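Local coordinates for protein phosphoribosylaminoimidazole carboxylase (Treponema denticola, PDB 5C5D) that catalyses the reversible conversion of 5-aminoimidazole ribonucleotide and carbon dioxide to 4-carboxy-5-aminoimidazole ribonucleotide in de novo purine biosynthesis, at residues L61-G67 with A83-P89; L4-G10 with E31-G37. The protein carries 1 engineered substitution. All coordinates share one frame; numbering follows the deposited sequence.

Contacts 1 and 2 are two pairings of one parallel sheet whose strand order, 31-36, 4-9, 60-65, 84-86, 112-113, is that of a flavodoxin-like alpha/beta fold. Their centres lie about 9 Å apart, and the two are joined where strand 4-9 meets strand 60-65: I63 N stands 2.8 Å from I6 O and I6 N 2.8 Å from L61 O, probable hydrogen bonds. Both contacts run toward the substrate site at the C-terminal ends of the strands. Contact 1 contains the substrate-binding G67. The side chains of P89 in contact 1 and M9 in contact 2 each come within about 4 Å of that of substrate-binding D14.

Contact 1. Residues L61-G67 with A83-P89; sequences LYITIAG and ATIACPP. With EDO (1,2-ethanediol), chain I.
L61 opens the pairing by laying its CD2 branch against A83, 3.8 Å from A83 CB, while L130 and L123 of a second subunit pack on L61 and A83. Next, Y62 offers its backbone oxygen to I85 N (2.8 Å), a bond of 160° at the hydrogen that approaches nearly along the C=O axis; the phenol OH is tied instead to E54. On the other face I63 and I85 stand side by side, pointing the same way, with I63 CG1 4.0 Å from I85 CB. T64 is gripped through both backbone polar atoms: T64 N donates to I85 O, and T64 O accepts from C87 N, which sits 3.0 Å away and tilted 24° from the carbonyl plane. Its OG1 lies between the backbone N and carbonyl carbon (chi1 49°), a position from which it bonds to S73 and, at 2.8 Å, to a water that donates to T84 OG1, itself bonded to D77. I65 sets CG2 obliquely against P89 CD at 3.9 Å. P89 falls where the next N-H of the ladder would point at A66 O, and having none it offers CD instead, 3.4 Å from A66 O; C87 O turns to H17, and P89 CG rests on substrate-binding G67. A 1,2-ethanediol, probably from the crystallisation liquor, donates to P89 O (O1 to O 3.2 Å) and also bonds S91 N. The two strands joined by the crossover through helix 72-79 therefore pass from hydrogen bonding to proline packing at their C-terminal ends, while a water links two threonine hydroxyls in a largely apolar pairing.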
ATOM      1  N   LEU D  61       0.547  19.229  29.184  1.00 17.24           N
ATOM      2  CA  LEU D  61       0.574  18.604  27.875  1.00 16.96           C
ATOM      3  C   LEU D  61      -0.857  18.261  27.483  1.00 17.42           C
ATOM      4  O   LEU D  61      -1.678  18.000  28.346  1.00 19.08           O
ATOM      5  CB  LEU D  61       1.434  17.343  27.863  1.00 17.54           C
ATOM      6  CG  LEU D  61       2.926  17.568  28.026  1.00 18.85           C
ATOM      7  CD1 LEU D  61       3.593  16.229  28.185  1.00 19.16           C
ATOM      8  CD2 LEU D  61       3.536  18.331  26.854  1.00 21.62           C
ATOM      9  N   TYR D  62      -1.130  18.275  26.184  1.00 15.32           N
ATOM     10  CA  TYR D  62      -2.386  17.774  25.659  1.00 15.69           C
ATOM     11  C   TYR D  62      -2.111  16.513  24.881  1.00 16.68           C
ATOM     12  O   TYR D  62      -1.188  16.499  24.072  1.00 18.54           O
ATOM     13  CB  TYR D  62      -3.044  18.830  24.767  1.00 17.79           C
ATOM     14  CG  TYR D  62      -3.351  20.118  25.500  1.00 18.46           C
ATOM     15  CD1 TYR D  62      -2.362  21.066  25.713  1.00 21.33           C
ATOM     16  CD2 TYR D  62      -4.629  20.397  25.958  1.00 20.55           C
ATOM     17  CE1 TYR D  62      -2.639  22.243  26.391  1.00 21.62           C
ATOM     18  CE2 TYR D  62      -4.920  21.560  26.605  1.00 22.67           C
ATOM     19  CZ  TYR D  62      -3.924  22.496  26.822  1.00 21.71           C
ATOM     20  OH  TYR D  62      -4.174  23.677  27.497  1.00 22.31           O
ATOM     21  N   ILE D  63      -2.893  15.471  25.132  1.00 15.37           N
ATOM     22  CA  ILE D  63      -2.837  14.248  24.322  1.00 16.99           C
ATOM     23  C   ILE D  63      -4.164  14.190  23.580  1.00 18.79           C
ATOM     24  O   ILE D  63      -5.228  14.120  24.203  1.00 18.95           O
ATOM     25  CB  ILE D  63      -2.596  12.993  25.162  1.00 17.07           C
ATOM     26  CG1 ILE D  63      -1.264  13.084  25.897  1.00 18.92           C
ATOM     27  CG2 ILE D  63      -2.636  11.742  24.280  1.00 17.57           C
ATOM     28  CD1 ILE D  63      -1.015  11.881  26.852  1.00 18.01           C
ATOM     29  N   THR D  64      -4.100  14.212  22.251  1.00 15.46           N
ATOM     30  CA  THR D  64      -5.283  14.331  21.416  1.00 15.89           C
ATOM     31  C   THR D  64      -5.581  13.048  20.663  1.00 16.09           C
ATOM     32  O   THR D  64      -4.720  12.453  20.036  1.00 18.10           O
ATOM     33  CB  THR D  64      -5.116  15.494  20.446  1.00 20.37           C
ATOM     34  OG1 THR D  64      -3.828  15.359  19.806  1.00 19.40           O
ATOM     35  CG2 THR D  64      -5.223  16.816  21.215  1.00 22.00           C
ATOM     36  N   ILE D  65      -6.820  12.614  20.814  1.00 16.49           N
ATOM     37  CA  ILE D  65      -7.297  11.331  20.286  1.00 15.82           C
ATOM     38  C   ILE D  65      -8.434  11.508  19.299  1.00 19.09           C
ATOM     39  O   ILE D  65      -9.501  11.917  19.687  1.00 21.21           O
ATOM     40  CB  ILE D  65      -7.826  10.454  21.415  1.00 17.88           C
ATOM     41  CG1 ILE D  65      -6.731  10.219  22.464  1.00 18.86           C
ATOM     42  CG2 ILE D  65      -8.293   9.105  20.902  1.00 18.43           C
ATOM     43  CD1 ILE D  65      -7.325   9.691  23.779  1.00 19.63           C
ATOM     44  N   ALA D  66      -8.215  11.202  18.027  1.00 17.42           N
ATOM     45  CA  ALA D  66      -9.283  11.307  17.055  1.00 17.69           C
ATOM     46  C   ALA D  66      -9.111  10.229  16.005  1.00 19.17           C
ATOM     47  O   ALA D  66      -8.011  10.054  15.477  1.00 20.23           O
ATOM     48  CB  ALA D  66      -9.303  12.657  16.411  1.00 21.01           C
ATOM     49  N   GLY D  67     -10.208   9.532  15.711  1.00 19.31           N
ATOM     50  CA  GLY D  67     -10.173   8.508  14.690  1.00 21.73           C
ATOM     51  C   GLY D  67     -10.425   9.058  13.306  1.00 22.00           C
ATOM     52  O   GLY D  67     -10.620  10.266  13.112  1.00 21.83           O
ATOM     53  N   ALA D  83       3.738  21.929  24.079  1.00 17.39           N
ATOM     54  CA  ALA D  83       3.720  20.735  23.240  1.00 15.89           C
ATOM     55  C   ALA D  83       2.428  19.947  23.369  1.00 18.17           C
ATOM     56  O   ALA D  83       1.715  20.021  24.387  1.00 19.55           O
ATOM     57  CB  ALA D  83       4.889  19.859  23.608  1.00 17.44           C
ATOM     58  N   THR D  84       2.150  19.176  22.327  1.00 17.24           N
ATOM     59  CA  THR D  84       1.049  18.231  22.338  1.00 15.99           C
ATOM     60  C   THR D  84       1.495  16.909  21.765  1.00 14.98           C
ATOM     61  O   THR D  84       2.515  16.819  21.094  1.00 16.43           O
ATOM     62  CB  THR D  84      -0.166  18.734  21.531  1.00 18.77           C
ATOM     63  OG1 THR D  84       0.090  18.660  20.121  1.00 17.94           O
ATOM     64  CG2 THR D  84      -0.504  20.183  21.879  1.00 18.86           C
ATOM     65  N   ILE D  85       0.703  15.894  22.058  1.00 15.45           N
ATOM     66  CA  ILE D  85       0.948  14.502  21.626  1.00 14.31           C
ATOM     67  C   ILE D  85      -0.313  13.981  20.929  1.00 15.92           C
ATOM     68  O   ILE D  85      -1.399  14.075  21.479  1.00 17.48           O
ATOM     69  CB  ILE D  85       1.273  13.620  22.842  1.00 14.65           C
ATOM     70  CG1 ILE D  85       2.547  14.086  23.539  1.00 16.95           C
ATOM     71  CG2 ILE D  85       1.369  12.119  22.456  1.00 17.55           C
ATOM     72  CD1 ILE D  85       2.753  13.461  24.900  1.00 20.30           C
ATOM     73  N   ALA D  86      -0.165  13.451  19.716  1.00 14.76           N
ATOM     74  CA  ALA D  86      -1.258  12.756  19.023  1.00 15.07           C
ATOM     75  C   ALA D  86      -1.170  11.276  19.302  1.00 15.98           C
ATOM     76  O   ALA D  86      -0.132  10.689  19.080  1.00 16.25           O
ATOM     77  CB  ALA D  86      -1.174  12.987  17.532  1.00 16.43           C
ATOM     78  N   CYS D  87      -2.266  10.679  19.735  1.00 16.73           N
ATOM     79  CA  CYS D  87      -2.308   9.242  19.946  1.00 15.24           C
ATOM     80  C   CYS D  87      -3.650   8.759  19.416  1.00 16.70           C
ATOM     81  O   CYS D  87      -4.615   8.607  20.177  1.00 19.08           O
ATOM     82  CB  CYS D  87      -2.120   8.909  21.410  1.00 16.89           C
ATOM     83  SG  CYS D  87      -2.021   7.116  21.701  1.00 19.15           S
ATOM     84  N   PRO D  88      -3.723   8.527  18.091  1.00 16.80           N
ATOM     85  CA  PRO D  88      -4.998   8.162  17.498  1.00 17.77           C
ATOM     86  C   PRO D  88      -5.372   6.727  17.887  1.00 18.51           C
ATOM     87  O   PRO D  88      -4.476   5.925  18.186  1.00 16.70           O
ATOM     88  CB  PRO D  88      -4.743   8.299  16.002  1.00 18.23           C
ATOM     89  CG  PRO D  88      -3.289   8.036  15.838  1.00 16.71           C
ATOM     90  CD  PRO D  88      -2.660   8.660  17.073  1.00 17.49           C
ATOM     91  N   PRO D  89      -6.672   6.417  17.892  1.00 17.31           N
ATOM     92  CA  PRO D  89      -7.094   5.053  18.147  1.00 19.58           C
ATOM     93  C   PRO D  89      -6.676   4.174  16.991  1.00 19.83           C
ATOM     94  O   PRO D  89      -6.485   4.660  15.882  1.00 21.31           O
ATOM     95  CB  PRO D  89      -8.615   5.155  18.249  1.00 21.53           C
ATOM     96  CG  PRO D  89      -8.985   6.343  17.412  1.00 23.81           C
ATOM     97  CD  PRO D  89      -7.790   7.280  17.471  1.00 21.16           C
TER
HETATM   98  C1  EDO I 200      -4.496   4.654  12.576  1.00 33.99           C
HETATM   99  O1  EDO I 200      -4.040   4.973  13.882  1.00 38.66           O
HETATM  100  C2  EDO I 200      -3.814   3.362  12.198  1.00 27.72           C
HETATM  101  O2  EDO I 200      -3.920   2.425  13.285  1.00 27.14           O
HETATM  102  O   HOH W   1      -2.384  17.721  19.413  1.00 21.02           O

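Contact 2. Residues L4-G10 with E31-G37; sequences LVIILMG and EYAIRIG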
ATOM      1  N   LEU D   4       0.079  18.641  34.538  1.00 23.46           N
ATOM      2  CA  LEU D   4      -1.274  18.268  34.161  1.00 22.18           C
ATOM      3  C   LEU D   4      -1.261  17.779  32.718  1.00 21.48           C
ATOM      4  O   LEU D   4      -0.676  18.416  31.855  1.00 21.11           O
ATOM      5  CB  LEU D   4      -2.230  19.459  34.295  1.00 24.54           C
ATOM      6  CG  LEU D   4      -3.656  19.176  33.858  1.00 23.96           C
ATOM      7  CD1 LEU D   4      -4.251  18.124  34.777  1.00 24.49           C
ATOM      8  CD2 LEU D   4      -4.491  20.447  33.880  1.00 26.69           C
ATOM      9  N   VAL D   5      -1.927  16.667  32.444  1.00 18.88           N
ATOM     10  CA  VAL D   5      -2.090  16.201  31.088  1.00 18.46           C
ATOM     11  C   VAL D   5      -3.573  16.225  30.763  1.00 22.50           C
ATOM     12  O   VAL D   5      -4.365  15.610  31.459  1.00 22.44           O
ATOM     13  CB  VAL D   5      -1.569  14.776  30.889  1.00 20.74           C
ATOM     14  CG1 VAL D   5      -1.877  14.281  29.475  1.00 20.05           C
ATOM     15  CG2 VAL D   5      -0.076  14.701  31.142  1.00 19.40           C
ATOM     16  N   ILE D   6      -3.931  16.934  29.706  1.00 20.31           N
ATOM     17  CA  ILE D   6      -5.299  17.002  29.268  1.00 20.27           C
ATOM     18  C   ILE D   6      -5.434  15.999  28.142  1.00 19.45           C
ATOM     19  O   ILE D   6      -4.791  16.136  27.112  1.00 18.49           O
ATOM     20  CB  ILE D   6      -5.687  18.404  28.764  1.00 20.91           C
ATOM     21  CG1 ILE D   6      -5.531  19.450  29.879  1.00 20.52           C
ATOM     22  CG2 ILE D   6      -7.100  18.366  28.211  1.00 22.01           C
ATOM     23  CD1 ILE D   6      -4.127  20.054  30.023  1.00 21.21           C
ATOM     24  N   ILE D   7      -6.291  15.009  28.355  1.00 18.77           N
ATOM     25  CA  ILE D   7      -6.574  13.999  27.341  1.00 19.83           C
ATOM     26  C   ILE D   7      -7.854  14.392  26.667  1.00 19.77           C
ATOM     27  O   ILE D   7      -8.916  14.346  27.293  1.00 24.01           O
ATOM     28  CB  ILE D   7      -6.706  12.604  27.954  1.00 21.45           C
ATOM     29  CG1 ILE D   7      -5.447  12.270  28.745  1.00 23.76           C
ATOM     30  CG2 ILE D   7      -6.948  11.562  26.851  1.00 18.48           C
ATOM     31  CD1 ILE D   7      -5.564  10.987  29.562  1.00 23.32           C
ATOM     32  N   LEU D   8      -7.770  14.826  25.413  1.00 18.54           N
ATOM     33  CA  LEU D   8      -8.938  15.326  24.685  1.00 18.92           C
ATOM     34  C   LEU D   8      -9.248  14.442  23.496  1.00 19.01           C
ATOM     35  O   LEU D   8      -8.390  14.234  22.622  1.00 19.18           O
ATOM     36  CB  LEU D   8      -8.699  16.768  24.219  1.00 20.20           C
ATOM     37  CG  LEU D   8      -9.794  17.330  23.316  1.00 23.13           C
ATOM     38  CD1 LEU D   8     -11.155  17.369  23.999  1.00 25.88           C
ATOM     39  CD2 LEU D   8      -9.387  18.715  22.839  1.00 23.94           C
ATOM     40  N   MET D   9     -10.465  13.903  23.464  1.00 19.42           N
ATOM     41  CA  MET D   9     -10.843  12.982  22.408  1.00 20.65           C
ATOM     42  C   MET D   9     -12.004  13.546  21.587  1.00 24.21           C
ATOM     43  O   MET D   9     -12.835  14.290  22.106  1.00 23.75           O
ATOM     44  CB  MET D   9     -11.233  11.633  23.020  1.00 19.42           C
ATOM     45  CG  MET D   9     -12.566  11.671  23.674  1.00 23.54           C
ATOM     46  SD  MET D   9     -12.876  10.163  24.649  1.00 28.84           S
ATOM     47  CE  MET D   9     -12.037  10.602  26.160  1.00 31.38           C
ATOM     48  N   GLY D  10     -12.059  13.172  20.313  1.00 22.04           N
ATOM     49  CA  GLY D  10     -13.043  13.725  19.405  1.00 23.45           C
ATOM     50  C   GLY D  10     -14.419  13.158  19.612  1.00 23.64           C
ATOM     51  O   GLY D  10     -15.400  13.800  19.263  1.00 26.05           O
ATOM     52  N   GLU D  31      -1.282  13.995  37.229  1.00 21.49           N
ATOM     53  CA  GLU D  31      -2.693  14.344  37.142  1.00 23.52           C
ATOM     54  C   GLU D  31      -3.107  14.448  35.687  1.00 24.32           C
ATOM     55  O   GLU D  31      -2.369  15.016  34.860  1.00 24.44           O
ATOM     56  CB  GLU D  31      -2.998  15.671  37.856  1.00 23.65           C
ATOM     57  CG  GLU D  31      -4.505  15.991  37.895  1.00 29.73           C
ATOM     58  CD  GLU D  31      -4.857  17.277  38.643  1.00 35.00           C
ATOM     59  OE1 GLU D  31      -3.973  17.912  39.258  1.00 32.27           O
ATOM     60  OE2 GLU D  31      -6.045  17.641  38.602  1.00 40.22           O
ATOM     61  N   TYR D  32      -4.324  13.983  35.403  1.00 25.38           N
ATOM     62  CA  TYR D  32      -4.895  14.072  34.056  1.00 23.19           C
ATOM     63  C   TYR D  32      -6.350  14.564  34.114  1.00 23.13           C
ATOM     64  O   TYR D  32      -7.017  14.521  35.167  1.00 25.33           O
ATOM     65  CB  TYR D  32      -4.820  12.717  33.320  1.00 23.23           C
ATOM     66  CG  TYR D  32      -5.643  11.658  33.997  1.00 24.59           C
ATOM     67  CD1 TYR D  32      -7.004  11.590  33.783  1.00 25.75           C
ATOM     68  CD2 TYR D  32      -5.053  10.726  34.835  1.00 27.99           C
ATOM     69  CE1 TYR D  32      -7.779  10.634  34.418  1.00 29.10           C
ATOM     70  CE2 TYR D  32      -5.808   9.759  35.457  1.00 25.59           C
ATOM     71  CZ  TYR D  32      -7.180   9.727  35.247  1.00 30.98           C
ATOM     72  OH  TYR D  32      -7.975   8.778  35.858  1.00 35.67           O
ATOM     73  N   ALA D  33      -6.802  15.099  32.988  1.00 22.32           N
ATOM     74  CA  ALA D  33      -8.200  15.414  32.769  1.00 25.13           C
ATOM     75  C   ALA D  33      -8.602  14.745  31.481  1.00 25.11           C
ATOM     76  O   ALA D  33      -7.817  14.706  30.561  1.00 27.90           O
ATOM     77  CB  ALA D  33      -8.401  16.902  32.683  1.00 25.80           C
ATOM     78  N   ILE D  34      -9.812  14.173  31.453  1.00 23.36           N
ATOM     79  CA  ILE D  34     -10.351  13.567  30.240  1.00 21.16           C
ATOM     80  C   ILE D  34     -11.538  14.368  29.767  1.00 23.80           C
ATOM     81  O   ILE D  34     -12.474  14.615  30.529  1.00 26.23           O
ATOM     82  CB  ILE D  34     -10.782  12.131  30.472  1.00 30.21           C
ATOM     83  CG1 ILE D  34      -9.575  11.302  30.845  1.00 28.94           C
ATOM     84  CG2 ILE D  34     -11.455  11.571  29.202  1.00 30.15           C
ATOM     85  CD1 ILE D  34      -9.899   9.867  31.212  1.00 34.99           C
ATOM     86  N   ARG D  35     -11.472  14.775  28.503  1.00 21.81           N
ATOM     87  CA  ARG D  35     -12.488  15.634  27.906  1.00 22.64           C
ATOM     88  C   ARG D  35     -12.841  15.152  26.512  1.00 22.06           C
ATOM     89  O   ARG D  35     -12.074  14.443  25.863  1.00 22.98           O
ATOM     90  CB  ARG D  35     -12.019  17.083  27.834  1.00 21.52           C
ATOM     91  CG  ARG D  35     -11.558  17.692  29.166  1.00 21.27           C
ATOM     92  CD  ARG D  35     -12.726  17.806  30.122  1.00 23.22           C
ATOM     93  NE  ARG D  35     -13.804  18.652  29.620  1.00 27.00           N
ATOM     94  CZ  ARG D  35     -13.878  19.976  29.777  1.00 29.34           C
ATOM     95  NH1 ARG D  35     -12.952  20.649  30.452  1.00 29.11           N
ATOM     96  NH2 ARG D  35     -14.933  20.627  29.301  1.00 28.96           N
ATOM     97  N   ILE D  36     -14.016  15.568  26.069  1.00 23.40           N
ATOM     98  CA  ILE D  36     -14.525  15.259  24.755  1.00 23.58           C
ATOM     99  C   ILE D  36     -14.849  16.524  23.969  1.00 26.78           C
ATOM    100  O   ILE D  36     -15.513  17.425  24.467  1.00 26.45           O
ATOM    101  CB  ILE D  36     -15.801  14.394  24.858  1.00 26.76           C
ATOM    102  CG1 ILE D  36     -15.467  13.047  25.495  1.00 24.19           C
ATOM    103  CG2 ILE D  36     -16.391  14.125  23.483  1.00 28.60           C
ATOM    104  CD1 ILE D  36     -16.714  12.265  25.937  1.00 23.65           C
ATOM    105  N   GLY D  37     -14.403  16.567  22.725  1.00 23.32           N
ATOM    106  CA  GLY D  37     -14.741  17.660  21.847  1.00 26.07           C
ATOM    107  C   GLY D  37     -14.190  17.418  20.469  1.00 26.55           C
ATOM    108  O   GLY D  37     -13.066  16.939  20.319  1.00 24.40           O
TER
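Strands 4-9 and 31-36 run parallel, their axes 4.6 Å apart at an angle of 19°, joined by six backbone hydrogen bonds from V5 N to E31 O at one end to G37 N to M9 O (2.8 Å) at the other. At the start, L4 CD1 crosses the aliphatic part of E31, 3.8 Å from E31 CG, while E31 OE1 forms a salt bridge with R58. Farther along the same face, beyond I6 and A33, L8 has CG anti to the backbone N (chi1 174°); this carries CD1 over the neighbouring chain, 3.9 Å from R35 CB and 3.6 Å from G37 N. On the opposite face I7 CD1 meets Y32 CB and I34 CG1, each at 4.2 Å. Further along, M9 brings CG to 3.7 Å from I36 CG1, and its chain bends at chi3 to return over the partner strand, against M15 and A18 of helix 15-27.

R35 curls away from the pairing to bond Y53 and form a salt bridge with D154 of a third subunit. Strand 4-9 is thus bonded along both edges, by V5, I7 and M9 to strand 31-36 and by I6 and L8 to strand 60-65, while D154 of the third subunit meets the R35 charge and the I36 amide at the outer edge of strand 31-36, part of the oligomer interface.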